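Local coordinates for protein glutathione transferase o1 (Bombyx mori, PDB 3RBT) that probably transfers glutathione to its substrates and may also reduce dehydroascorbate, as other Omega-class glutathione transferases do, at residues S110-P113 with Y114-A117; K116-D119 with R120-I123; R125-E128 with L129-G132; F137-N140 with F141-S145. One frame throughout, in Å; residues are numbered along the deposited sequence.

Interaction 1 (S110-P113 with Y114-A117)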
ATOM      1  N   SER A 110       9.149  -5.083 -12.541  1.00 18.30           N
ATOM      2  CA  SER A 110      10.565  -5.340 -12.755  1.00 19.17           C
ATOM      3  C   SER A 110      10.971  -6.634 -12.062  1.00 19.89           C
ATOM      4  O   SER A 110      10.460  -6.958 -10.987  1.00 19.30           O
ATOM      5  CB  SER A 110      11.385  -4.190 -12.178  1.00 19.46           C
ATOM      6  OG  SER A 110      12.759  -4.497 -12.166  1.00 20.07           O
ATOM      7  N   HIS A 111      11.906  -7.349 -12.675  1.00 21.11           N
ATOM      8  CA  HIS A 111      12.555  -8.519 -12.079  1.00 22.37           C
ATOM      9  C   HIS A 111      13.521  -8.110 -10.957  1.00 22.82           C
ATOM     10  O   HIS A 111      13.948  -8.939 -10.157  1.00 23.75           O
ATOM     11  CB  HIS A 111      13.337  -9.280 -13.163  1.00 23.92           C
ATOM     12  CG  HIS A 111      14.582  -8.579 -13.609  1.00 24.88           C
ATOM     13  ND1 HIS A 111      14.560  -7.464 -14.420  1.00 26.29           N
ATOM     14  CD2 HIS A 111      15.888  -8.820 -13.338  1.00 27.16           C
ATOM     15  CE1 HIS A 111      15.797  -7.055 -14.640  1.00 25.58           C
ATOM     16  NE2 HIS A 111      16.622  -7.858 -13.989  1.00 27.17           N
ATOM     17  N   ASP A 112      13.881  -6.831 -10.934  1.00 22.43           N
ATOM     18  CA  ASP A 112      14.819  -6.285  -9.962  1.00 23.01           C
ATOM     19  C   ASP A 112      14.013  -5.762  -8.763  1.00 21.58           C
ATOM     20  O   ASP A 112      13.216  -4.832  -8.910  1.00 19.78           O
ATOM     21  CB  ASP A 112      15.651  -5.162 -10.617  1.00 24.10           C
ATOM     22  CG  ASP A 112      16.800  -4.659  -9.731  1.00 25.41           C
ATOM     23  OD1 ASP A 112      17.874  -4.349 -10.274  1.00 30.61           O
ATOM     24  OD2 ASP A 112      16.650  -4.559  -8.508  1.00 26.71           O
ATOM     25  N   PRO A 113      14.211  -6.372  -7.579  1.00 21.93           N
ATOM     26  CA  PRO A 113      13.473  -5.986  -6.370  1.00 21.15           C
ATOM     27  C   PRO A 113      13.680  -4.517  -5.981  1.00 21.20           C
ATOM     28  O   PRO A 113      12.737  -3.885  -5.488  1.00 19.92           O
ATOM     29  CB  PRO A 113      14.014  -6.936  -5.287  1.00 22.31           C
ATOM     30  CG  PRO A 113      15.292  -7.475  -5.826  1.00 24.52           C
ATOM     31  CD  PRO A 113      15.177  -7.457  -7.325  1.00 23.71           C
ATOM     32  N   TYR A 114      14.879  -3.969  -6.210  1.00 22.19           N
ATOM     33  CA  TYR A 114      15.096  -2.542  -5.948  1.00 22.72           C
ATOM     34  C   TYR A 114      14.237  -1.660  -6.859  1.00 21.30           C
ATOM     35  O   TYR A 114      13.539  -0.752  -6.378  1.00 20.56           O
ATOM     36  CB  TYR A 114      16.578  -2.140  -6.029  1.00 24.89           C
ATOM     37  CG  TYR A 114      16.787  -0.639  -5.897  1.00 26.66           C
ATOM     38  CD1 TYR A 114      16.381   0.042  -4.746  1.00 27.52           C
ATOM     39  CD2 TYR A 114      17.368   0.101  -6.927  1.00 29.35           C
ATOM     40  CE1 TYR A 114      16.560   1.413  -4.616  1.00 27.97           C
ATOM     41  CE2 TYR A 114      17.545   1.483  -6.809  1.00 30.12           C
ATOM     42  CZ  TYR A 114      17.132   2.127  -5.649  1.00 29.38           C
ATOM     43  OH  TYR A 114      17.296   3.481  -5.513  1.00 30.37           O
ATOM     44  N   VAL A 115      14.264  -1.952  -8.163  1.00 20.69           N
ATOM     45  CA  VAL A 115      13.478  -1.201  -9.148  1.00 19.48           C
ATOM     46  C   VAL A 115      11.979  -1.340  -8.847  1.00 17.91           C
ATOM     47  O   VAL A 115      11.225  -0.372  -8.926  1.00 17.28           O
ATOM     48  CB  VAL A 115      13.794  -1.637 -10.612  1.00 19.90           C
ATOM     49  CG1 VAL A 115      12.897  -0.890 -11.625  1.00 18.59           C
ATOM     50  CG2 VAL A 115      15.274  -1.404 -10.945  1.00 21.71           C
ATOM     51  N   LYS A 116      11.553  -2.540  -8.477  1.00 17.47           N
ATOM     52  CA  LYS A 116      10.150  -2.766  -8.147  1.00 15.96           C
ATOM     53  C   LYS A 116       9.755  -1.966  -6.892  1.00 15.43           C
ATOM     54  O   LYS A 116       8.699  -1.347  -6.864  1.00 14.21           O
ATOM     55  CB  LYS A 116       9.878  -4.263  -7.963  1.00 16.00           C
ATOM     56  CG  LYS A 116       8.483  -4.586  -7.409  1.00 16.29           C
ATOM     57  CD  LYS A 116       8.285  -6.085  -7.293  1.00 17.58           C
ATOM     58  CE  LYS A 116       6.892  -6.407  -6.764  1.00 16.82           C
ATOM     59  NZ  LYS A 116       6.765  -7.881  -6.721  1.00 19.04           N
ATOM     60  N   ALA A 117      10.610  -1.978  -5.870  1.00 16.17           N
ATOM     61  CA  ALA A 117      10.383  -1.174  -4.670  1.00 16.41           C
ATOM     62  C   ALA A 117      10.220   0.314  -5.011  1.00 16.76           C
ATOM     63  O   ALA A 117       9.324   0.977  -4.482  1.00 16.32           O
ATOM     64  CB  ALA A 117      11.504  -1.385  -3.661  1.00 17.86           C
TER
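D112 and Y114 meet where the chain turns into helix 113-138. The D112 carboxylate reaches forward to the first turn, and its OD2 accepts from Y114 N at 3.0 Å. That N-H comes in on the anti side of OD2, 17° out of the carboxylate plane. A first torsion that sets CG opposite the backbone N (chi1 -172°) carries the carboxylate there. The close-packed part lies round V115. S110 OG sits 3.4 Å from V115 CB, and V115 CG1 lies against S110 CB. The other methyl, V115 CG2, stands 3.8 Å from D112 CB, with the two side chains crossing at about a right angle. This is a helix N-cap with D112 as the capping residue. An ST turn precedes it, in which S110 OG accepts from D112 N at 2.9 Å. The helical bonds begin at once. K116 N donates to D112 O at 2.9 Å and A117 N to P113 O at 2.9 Å. The outer side is looser. The end of Y114 leads away, and Y114 packs on R87 of the second subunit. The extended K116 chain also leaves the cap, and its NZ makes a salt bridge with E101 of the second subunit.

Interaction 2 (K116-D119 with R120-I123)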
ATOM      1  N   LYS A 116      11.553  -2.540  -8.477  1.00 17.47           N
ATOM      2  CA  LYS A 116      10.150  -2.766  -8.147  1.00 15.96           C
ATOM      3  C   LYS A 116       9.755  -1.966  -6.892  1.00 15.43           C
ATOM      4  O   LYS A 116       8.699  -1.347  -6.864  1.00 14.21           O
ATOM      5  CB  LYS A 116       9.878  -4.263  -7.963  1.00 16.00           C
ATOM      6  CG  LYS A 116       8.483  -4.586  -7.409  1.00 16.29           C
ATOM      7  CD  LYS A 116       8.285  -6.085  -7.293  1.00 17.58           C
ATOM      8  CE  LYS A 116       6.892  -6.407  -6.764  1.00 16.82           C
ATOM      9  NZ  LYS A 116       6.765  -7.881  -6.721  1.00 19.04           N
ATOM     10  N   ALA A 117      10.610  -1.978  -5.870  1.00 16.17           N
ATOM     11  CA  ALA A 117      10.383  -1.174  -4.670  1.00 16.41           C
ATOM     12  C   ALA A 117      10.220   0.314  -5.011  1.00 16.76           C
ATOM     13  O   ALA A 117       9.324   0.977  -4.482  1.00 16.32           O
ATOM     14  CB  ALA A 117      11.504  -1.385  -3.661  1.00 17.86           C
ATOM     15  N   GLN A 118      11.067   0.822  -5.907  1.00 17.69           N
ATOM     16  CA  GLN A 118      10.952   2.198  -6.402  1.00 18.38           C
ATOM     17  C   GLN A 118       9.640   2.439  -7.135  1.00 17.07           C
ATOM     18  O   GLN A 118       8.988   3.474  -6.935  1.00 16.64           O
ATOM     19  CB  GLN A 118      12.134   2.580  -7.308  1.00 19.57           C
ATOM     20  CG  GLN A 118      13.469   2.692  -6.588  1.00 23.32           C
ATOM     21  CD  GLN A 118      13.387   3.517  -5.306  1.00 28.29           C
ATOM     22  OE1 GLN A 118      13.095   4.716  -5.334  1.00 30.04           O
ATOM     23  NE2 GLN A 118      13.651   2.873  -4.175  1.00 29.06           N
ATOM     24  N   ASP A 119       9.254   1.479  -7.968  1.00 16.64           N
ATOM     25  CA  ASP A 119       7.958   1.518  -8.650  1.00 16.30           C
ATOM     26  C   ASP A 119       6.785   1.583  -7.670  1.00 15.91           C
ATOM     27  O   ASP A 119       5.839   2.341  -7.897  1.00 15.91           O
ATOM     28  CB  ASP A 119       7.800   0.319  -9.598  1.00 15.48           C
ATOM     29  CG  ASP A 119       8.592   0.489 -10.887  1.00 16.93           C
ATOM     30  OD1 ASP A 119       9.219   1.550 -11.065  1.00 18.35           O
ATOM     31  OD2 ASP A 119       8.592  -0.434 -11.724  1.00 17.93           O
ATOM     32  N   ARG A 120       6.852   0.791  -6.596  1.00 15.74           N
ATOM     33  CA  ARG A 120       5.817   0.808  -5.555  1.00 15.84           C
ATOM     34  C   ARG A 120       5.756   2.144  -4.829  1.00 15.95           C
ATOM     35  O   ARG A 120       4.670   2.621  -4.510  1.00 16.06           O
ATOM     36  CB  ARG A 120       5.995  -0.345  -4.551  1.00 15.87           C
ATOM     37  CG  ARG A 120       5.719  -1.730  -5.147  1.00 15.30           C
ATOM     38  CD  ARG A 120       5.757  -2.820  -4.088  1.00 15.24           C
ATOM     39  NE  ARG A 120       4.687  -2.673  -3.099  1.00 15.27           N
ATOM     40  CZ  ARG A 120       4.560  -3.422  -2.006  1.00 16.69           C
ATOM     41  NH1 ARG A 120       5.441  -4.372  -1.735  1.00 16.19           N
ATOM     42  NH2 ARG A 120       3.547  -3.219  -1.179  1.00 17.79           N
ATOM     43  N   LEU A 121       6.920   2.740  -4.575  1.00 16.72           N
ATOM     44  CA  LEU A 121       7.002   4.058  -3.937  1.00 17.29           C
ATOM     45  C   LEU A 121       6.396   5.161  -4.797  1.00 17.31           C
ATOM     46  O   LEU A 121       5.756   6.089  -4.278  1.00 17.36           O
ATOM     47  CB  LEU A 121       8.450   4.394  -3.560  1.00 18.04           C
ATOM     48  CG  LEU A 121       8.998   3.559  -2.393  1.00 18.94           C
ATOM     49  CD1 LEU A 121      10.467   3.859  -2.115  1.00 17.97           C
ATOM     50  CD2 LEU A 121       8.156   3.751  -1.137  1.00 17.57           C
ATOM     51  N   LEU A 122       6.572   5.031  -6.114  1.00 17.57           N
ATOM     52  CA  LEU A 122       6.041   5.983  -7.082  1.00 17.59           C
ATOM     53  C   LEU A 122       4.522   5.856  -7.220  1.00 17.52           C
ATOM     54  O   LEU A 122       3.818   6.867  -7.322  1.00 17.76           O
ATOM     55  CB  LEU A 122       6.755   5.831  -8.431  1.00 17.18           C
ATOM     56  CG  LEU A 122       8.209   6.334  -8.386  1.00 18.33           C
ATOM     57  CD1 LEU A 122       9.068   5.719  -9.484  1.00 17.09           C
ATOM     58  CD2 LEU A 122       8.284   7.869  -8.420  1.00 17.18           C
ATOM     59  N   ILE A 123       4.016   4.625  -7.198  1.00 17.56           N
ATOM     60  CA  ILE A 123       2.572   4.406  -7.159  1.00 17.89           C
ATOM     61  C   ILE A 123       1.952   5.125  -5.954  1.00 19.06           C
ATOM     62  O   ILE A 123       0.938   5.824  -6.094  1.00 18.99           O
ATOM     63  CB  ILE A 123       2.183   2.901  -7.189  1.00 17.18           C
ATOM     64  CG1 ILE A 123       2.589   2.281  -8.539  1.00 17.57           C
ATOM     65  CG2 ILE A 123       0.679   2.744  -6.984  1.00 15.23           C
ATOM     66  CD1 ILE A 123       2.739   0.751  -8.523  1.00 18.59           C
TER
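Q118 and L121 are brought together by first torsions that set CG opposite the carbonyl carbon in both (chi1 -68° and -71°). A further bend at chi2 of Q118 swings its amide across the helix axis toward L121, and NE2 comes to 3.9 Å from L121 CD1. This is a loose van der Waals touch one turn apart. The leucines and the isoleucine lie closer, over backbone oxygens of the preceding turn. L121 CG rests 3.3 Å from A117 O, L122 CG 3.3 Å from Q118 O, and I123 CG1 3.3 Å from D119 O. R120 follows the same pattern with its CG 3.5 Å from K116 O. Its chain then turns at chi3 and carries the guanidinium away. There R120 NH1 makes a salt bridge with D97 of the second subunit. Beneath these side chains runs the i to i+4 ladder of an alpha-helix. R120 N donates to K116 O at 2.8 Å, and the next three N-H groups repeat the step. D119 OD1 makes a salt bridge with R162 of helix 145-162, a charge pairing at a buried residue. L122 packs on F155 of that helix, while I123 meets L175 and M178 of helix 174-186.

Interaction 3 (R125-E128 with L129-G132)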
ATOM      1  N   ARG A 125       3.328   7.696  -4.196  1.00 22.37           N
ATOM      2  CA  ARG A 125       3.489   9.110  -4.550  1.00 23.18           C
ATOM      3  C   ARG A 125       2.417   9.652  -5.508  1.00 22.25           C
ATOM      4  O   ARG A 125       1.956  10.789  -5.347  1.00 22.53           O
ATOM      5  CB  ARG A 125       4.872   9.358  -5.158  1.00 24.28           C
ATOM      6  CG  ARG A 125       5.955   9.605  -4.152  1.00 28.31           C
ATOM      7  CD  ARG A 125       7.322   9.414  -4.785  1.00 34.01           C
ATOM      8  NE  ARG A 125       8.368   9.246  -3.781  1.00 38.98           N
ATOM      9  CZ  ARG A 125       9.456   8.500  -3.946  1.00 41.45           C
ATOM     10  NH1 ARG A 125       9.647   7.830  -5.077  1.00 40.78           N
ATOM     11  NH2 ARG A 125      10.350   8.406  -2.968  1.00 43.68           N
ATOM     12  N   PHE A 126       2.027   8.838  -6.493  1.00 20.67           N
ATOM     13  CA  PHE A 126       1.001   9.213  -7.473  1.00 19.84           C
ATOM     14  C   PHE A 126      -0.358   9.509  -6.831  1.00 19.99           C
ATOM     15  O   PHE A 126      -1.180  10.216  -7.420  1.00 19.22           O
ATOM     16  CB  PHE A 126       0.854   8.130  -8.553  1.00 18.61           C
ATOM     17  CG  PHE A 126       0.128   8.593  -9.821  1.00 18.15           C
ATOM     18  CD1 PHE A 126       0.778   9.374 -10.773  1.00 17.54           C
ATOM     19  CD2 PHE A 126      -1.186   8.198 -10.073  1.00 17.02           C
ATOM     20  CE1 PHE A 126       0.115   9.784 -11.948  1.00 18.61           C
ATOM     21  CE2 PHE A 126      -1.859   8.598 -11.239  1.00 15.26           C
ATOM     22  CZ  PHE A 126      -1.213   9.388 -12.176  1.00 17.48           C
ATOM     23  N   ASN A 127      -0.594   8.981  -5.627  1.00 20.46           N
ATOM     24  CA  ASN A 127      -1.860   9.249  -4.919  1.00 21.12           C
ATOM     25  C   ASN A 127      -2.153  10.739  -4.714  1.00 22.53           C
ATOM     26  O   ASN A 127      -3.318  11.130  -4.582  1.00 22.58           O
ATOM     27  CB  ASN A 127      -1.918   8.518  -3.571  1.00 20.79           C
ATOM     28  CG  ASN A 127      -2.177   7.033  -3.722  1.00 20.71           C
ATOM     29  OD1 ASN A 127      -2.731   6.573  -4.732  1.00 20.98           O
ATOM     30  ND2 ASN A 127      -1.776   6.266  -2.714  1.00 20.51           N
ATOM     31  N   GLU A 128      -1.100  11.557  -4.680  1.00 23.99           N
ATOM     32  CA  GLU A 128      -1.255  13.007  -4.545  1.00 26.47           C
ATOM     33  C   GLU A 128      -1.860  13.637  -5.814  1.00 26.74           C
ATOM     34  O   GLU A 128      -2.672  14.570  -5.731  1.00 27.57           O
ATOM     35  CB  GLU A 128       0.064  13.679  -4.115  1.00 27.61           C
ATOM     36  CG  GLU A 128       0.530  13.243  -2.706  1.00 30.75           C
ATOM     37  CD  GLU A 128       1.831  13.889  -2.240  1.00 36.23           C
ATOM     38  OE1 GLU A 128       2.683  14.238  -3.082  1.00 38.84           O
ATOM     39  OE2 GLU A 128       2.010  14.038  -1.010  1.00 39.17           O
ATOM     40  N   LEU A 129      -1.497  13.094  -6.977  1.00 26.38           N
ATOM     41  CA  LEU A 129      -2.080  13.519  -8.249  1.00 26.49           C
ATOM     42  C   LEU A 129      -3.546  13.083  -8.310  1.00 26.12           C
ATOM     43  O   LEU A 129      -4.414  13.850  -8.736  1.00 26.55           O
ATOM     44  CB  LEU A 129      -1.255  12.970  -9.419  1.00 26.27           C
ATOM     45  CG  LEU A 129      -1.551  13.157 -10.926  1.00 27.89           C
ATOM     46  CD1 LEU A 129      -2.547  14.242 -11.237  1.00 31.12           C
ATOM     47  CD2 LEU A 129      -0.271  13.430 -11.687  1.00 26.83           C
ATOM     48  N   ILE A 130      -3.816  11.865  -7.844  1.00 25.06           N
ATOM     49  CA  ILE A 130      -5.177  11.343  -7.769  1.00 24.96           C
ATOM     50  C   ILE A 130      -6.082  12.242  -6.905  1.00 26.28           C
ATOM     51  O   ILE A 130      -7.179  12.611  -7.345  1.00 26.46           O
ATOM     52  CB  ILE A 130      -5.200   9.877  -7.273  1.00 23.70           C
ATOM     53  CG1 ILE A 130      -4.501   8.955  -8.288  1.00 23.33           C
ATOM     54  CG2 ILE A 130      -6.616   9.413  -7.028  1.00 23.56           C
ATOM     55  CD1 ILE A 130      -4.275   7.531  -7.790  1.00 21.46           C
ATOM     56  N   LYS A 131      -5.614  12.604  -5.706  1.00 26.83           N
ATOM     57  CA  LYS A 131      -6.376  13.475  -4.794  1.00 28.80           C
ATOM     58  C   LYS A 131      -6.742  14.811  -5.451  1.00 29.94           C
ATOM     59  O   LYS A 131      -7.903  15.216  -5.430  1.00 30.31           O
ATOM     60  CB  LYS A 131      -5.618  13.734  -3.481  1.00 29.26           C
ATOM     61  CG  LYS A 131      -5.493  12.518  -2.568  1.00 30.11           C
ATOM     62  CD  LYS A 131      -4.642  12.837  -1.328  1.00 32.57           C
ATOM     63  CE  LYS A 131      -4.467  11.600  -0.453  1.00 34.07           C
ATOM     64  NZ  LYS A 131      -3.911  11.959   0.886  1.00 38.01           N
ATOM     65  N   GLY A 132      -5.740  15.478  -6.028  1.00 30.68           N
ATOM     66  CA  GLY A 132      -5.939  16.720  -6.775  1.00 32.31           C
ATOM     67  C   GLY A 132      -6.896  16.580  -7.952  1.00 32.58           C
ATOM     68  O   GLY A 132      -7.739  17.447  -8.181  1.00 33.61           O
TER
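F126 packs against L129 and I130, one turn on in helix 113-138, a helix of the all-helical C-terminal domain of the glutathione transferase fold. The apolar contacts come first. L129 covers part of one face of the F126 ring. Its CB stands 4.2 Å above the plane, toward the rim, and its CG makes an off-centre CH-pi contact, 28° off the ring normal. L129 CD2 reaches F126 CE1 at 3.7 Å. On I130, CG1 comes to 3.8 Å from F126 CD2, the two side chains standing roughly perpendicular. A first torsion that puts CG of F126 opposite its backbone N (chi1 -163°) leans the ring toward these two residues. F155 of helix 145-162 meets the same ring edge-to-face, and W182 of helix 174-186 packs on both F126 and I130.

Across the segments all hydrogen bonds are backbone. F126 O takes I130 N at 3.1 Å and, weakly, L129 N. K131 N and G132 N donate to N127 O and E128 O. Among the charged groups, E128 OE2 makes a salt bridge with R72 of the second subunit. N127 and I130 run side by side, and N127 OD1 ends 3.6 Å from I130 CD1.

Interaction 4 (F137-N140 with F141-S145)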
ATOM      1  N   PHE A 137     -12.288  17.369 -10.636  1.00 37.10           N
ATOM      2  CA  PHE A 137     -13.431  16.918 -11.433  1.00 37.31           C
ATOM      3  C   PHE A 137     -14.736  17.044 -10.654  1.00 38.41           C
ATOM      4  O   PHE A 137     -15.826  16.952 -11.225  1.00 39.05           O
ATOM      5  CB  PHE A 137     -13.230  15.478 -11.925  1.00 35.46           C
ATOM      6  CG  PHE A 137     -11.963  15.266 -12.723  1.00 34.11           C
ATOM      7  CD1 PHE A 137     -11.264  16.343 -13.278  1.00 34.44           C
ATOM      8  CD2 PHE A 137     -11.488  13.981 -12.948  1.00 31.12           C
ATOM      9  CE1 PHE A 137     -10.106  16.141 -14.017  1.00 33.27           C
ATOM     10  CE2 PHE A 137     -10.336  13.764 -13.682  1.00 31.03           C
ATOM     11  CZ  PHE A 137      -9.636  14.848 -14.218  1.00 32.59           C
ATOM     12  N   ASP A 138     -14.605  17.266  -9.349  1.00 38.68           N
ATOM     13  CA  ASP A 138     -15.735  17.394  -8.448  1.00 39.93           C
ATOM     14  C   ASP A 138     -16.241  18.841  -8.400  1.00 42.23           C
ATOM     15  O   ASP A 138     -17.398  19.080  -8.052  1.00 42.98           O
ATOM     16  CB  ASP A 138     -15.325  16.931  -7.042  1.00 39.31           C
ATOM     17  CG  ASP A 138     -16.412  16.139  -6.330  1.00 38.99           C
ATOM     18  OD1 ASP A 138     -17.241  15.485  -6.999  1.00 37.14           O
ATOM     19  OD2 ASP A 138     -16.418  16.151  -5.081  1.00 40.18           O
ATOM     20  N   THR A 139     -15.379  19.793  -8.767  1.00 43.28           N
ATOM     21  CA  THR A 139     -15.655  21.218  -8.555  1.00 46.03           C
ATOM     22  C   THR A 139     -15.613  22.076  -9.833  1.00 47.67           C
ATOM     23  O   THR A 139     -15.116  23.201  -9.813  1.00 48.93           O
ATOM     24  CB  THR A 139     -14.676  21.819  -7.510  1.00 46.29           C
ATOM     25  OG1 THR A 139     -13.329  21.678  -7.978  1.00 45.38           O
ATOM     26  CG2 THR A 139     -14.820  21.122  -6.153  1.00 45.72           C
ATOM     27  N   ASN A 140     -16.170  21.557 -10.925  1.00 48.24           N
ATOM     28  CA  ASN A 140     -16.017  22.157 -12.267  1.00 49.96           C
ATOM     29  C   ASN A 140     -14.577  22.614 -12.586  1.00 50.09           C
ATOM     30  O   ASN A 140     -14.339  23.763 -12.981  1.00 51.46           O
ATOM     31  CB  ASN A 140     -17.042  23.277 -12.537  1.00 52.33           C
ATOM     32  CG  ASN A 140     -17.200  23.580 -14.031  1.00 53.59           C
ATOM     33  OD1 ASN A 140     -17.761  22.784 -14.785  1.00 53.82           O
ATOM     34  ND2 ASN A 140     -16.701  24.735 -14.458  1.00 55.01           N
ATOM     35  N   PHE A 141     -13.632  21.695 -12.385  1.00 48.60           N
ATOM     36  CA  PHE A 141     -12.239  21.841 -12.833  1.00 48.48           C
ATOM     37  C   PHE A 141     -11.594  23.146 -12.373  1.00 49.94           C
ATOM     38  O   PHE A 141     -10.721  23.695 -13.049  1.00 50.80           O
ATOM     39  CB  PHE A 141     -12.147  21.652 -14.357  1.00 48.59           C
ATOM     40  CG  PHE A 141     -13.117  20.630 -14.891  1.00 47.75           C
ATOM     41  CD1 PHE A 141     -14.276  21.030 -15.550  1.00 49.23           C
ATOM     42  CD2 PHE A 141     -12.893  19.271 -14.695  1.00 45.63           C
ATOM     43  CE1 PHE A 141     -15.180  20.090 -16.030  1.00 48.77           C
ATOM     44  CE2 PHE A 141     -13.795  18.326 -15.166  1.00 44.66           C
ATOM     45  CZ  PHE A 141     -14.936  18.733 -15.838  1.00 46.82           C
ATOM     46  N   ALA A 142     -12.028  23.615 -11.205  1.00 50.66           N
ATOM     47  CA  ALA A 142     -11.592  24.889 -10.641  1.00 52.17           C
ATOM     48  C   ALA A 142     -10.469  24.756  -9.606  1.00 51.50           C
ATOM     49  O   ALA A 142      -9.704  25.700  -9.401  1.00 52.83           O
ATOM     50  CB  ALA A 142     -12.785  25.626 -10.036  1.00 53.79           C
ATOM     51  N   PHE A 143     -10.370  23.596  -8.959  1.00 49.57           N
ATOM     52  CA  PHE A 143      -9.446  23.431  -7.834  1.00 49.25           C
ATOM     53  C   PHE A 143      -8.507  22.226  -7.937  1.00 47.47           C
ATOM     54  O   PHE A 143      -8.728  21.315  -8.738  1.00 46.11           O
ATOM     55  CB  PHE A 143     -10.218  23.390  -6.505  1.00 49.40           C
ATOM     56  CG  PHE A 143     -11.050  24.618  -6.247  1.00 51.67           C
ATOM     57  CD1 PHE A 143     -10.452  25.817  -5.861  1.00 53.05           C
ATOM     58  CD2 PHE A 143     -12.433  24.577  -6.400  1.00 51.69           C
ATOM     59  CE1 PHE A 143     -11.223  26.960  -5.624  1.00 55.58           C
ATOM     60  CE2 PHE A 143     -13.212  25.713  -6.168  1.00 53.68           C
ATOM     61  CZ  PHE A 143     -12.606  26.907  -5.778  1.00 55.49           C
ATOM     62  N   GLY A 144      -7.455  22.260  -7.113  1.00 47.49           N
ATOM     63  CA  GLY A 144      -6.476  21.175  -6.944  1.00 46.10           C
ATOM     64  C   GLY A 144      -5.545  20.907  -8.132  1.00 45.60           C
ATOM     65  O   GLY A 144      -4.925  19.843  -8.218  1.00 44.16           O
ATOM     66  N   SER A 145      -5.439  21.885  -9.025  1.00 46.93           N
ATOM     67  CA  SER A 145      -4.459  21.871 -10.108  1.00 47.24           C
ATOM     68  C   SER A 145      -3.026  21.763  -9.582  1.00 47.06           C
ATOM     69  O   SER A 145      -2.173  21.150 -10.228  1.00 46.32           O
ATOM     70  CB  SER A 145      -4.590  23.139 -10.963  1.00 49.20           C
ATOM     71  OG  SER A 145      -5.600  22.991 -11.951  1.00 49.97           O
TER
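F141, in the loop, meets F137 in the last, weakly bonded turn of helix 113-138. The F141 side chain can be followed outward. CB is pressed against the preceding peptide, 3.2 Å from N140 C. CG and CD1 still lie near that same carbonyl carbon. On the other flank, CD2 reaches F137 CD1 at 3.6 Å, and CE2 passes the same atom at 3.7 Å. CE1 has N140 OD1 at 3.9 Å. With chi1 at -35° the CD2 side of the ring lies against F137. F137 CD1 arrives at the edge of the F141 ring, near its plane. The two ring planes are 63° apart with centroids 6.0 Å apart, an oblique aromatic pair.

The backbone doubles back here. N140 and F141 both have positive phi, and the chain turns there after the helix has ended. A142 N returns a weak hydrogen bond to T139 O at 3.4 Å, and A142 CB touches the same oxygen. T139 OG1 meets F143 CD2 at 3.4 Å, at the edge of the F143 ring. This hydroxyl is also hydrogen-bonded to E135 O, one turn back in the helix. F143 packs on E135 too. N140 and F143 lie toward the outside.

The segment thus forms the turn between helices 113-138 and 145-162, with G144 at the N-cap of the second. F137 faces inward, onto L188, M242 and Y234 of helix 227-237. F141 lies on L188 and on C136 of helix 113-138.

All four interactions are local contacts strung along helix 113-138 and its two ends. Interaction 1 starts the helix, interactions 2 and 3 follow within it, and interaction 4 leaves it for helix 145-162. Interactions 1 and 2 share K116 and A117, with centres 8 Å apart. Centres of 2 and 3 are 14 Å apart, as are those of 3 and 4. From interaction 1 to interaction 4 the centres span about 35 Å. The first three touch the second subunit; no other chain of the assembly touches the fourth. One long helix therefore serves both the dimer interface and the interior of the C-terminal domain.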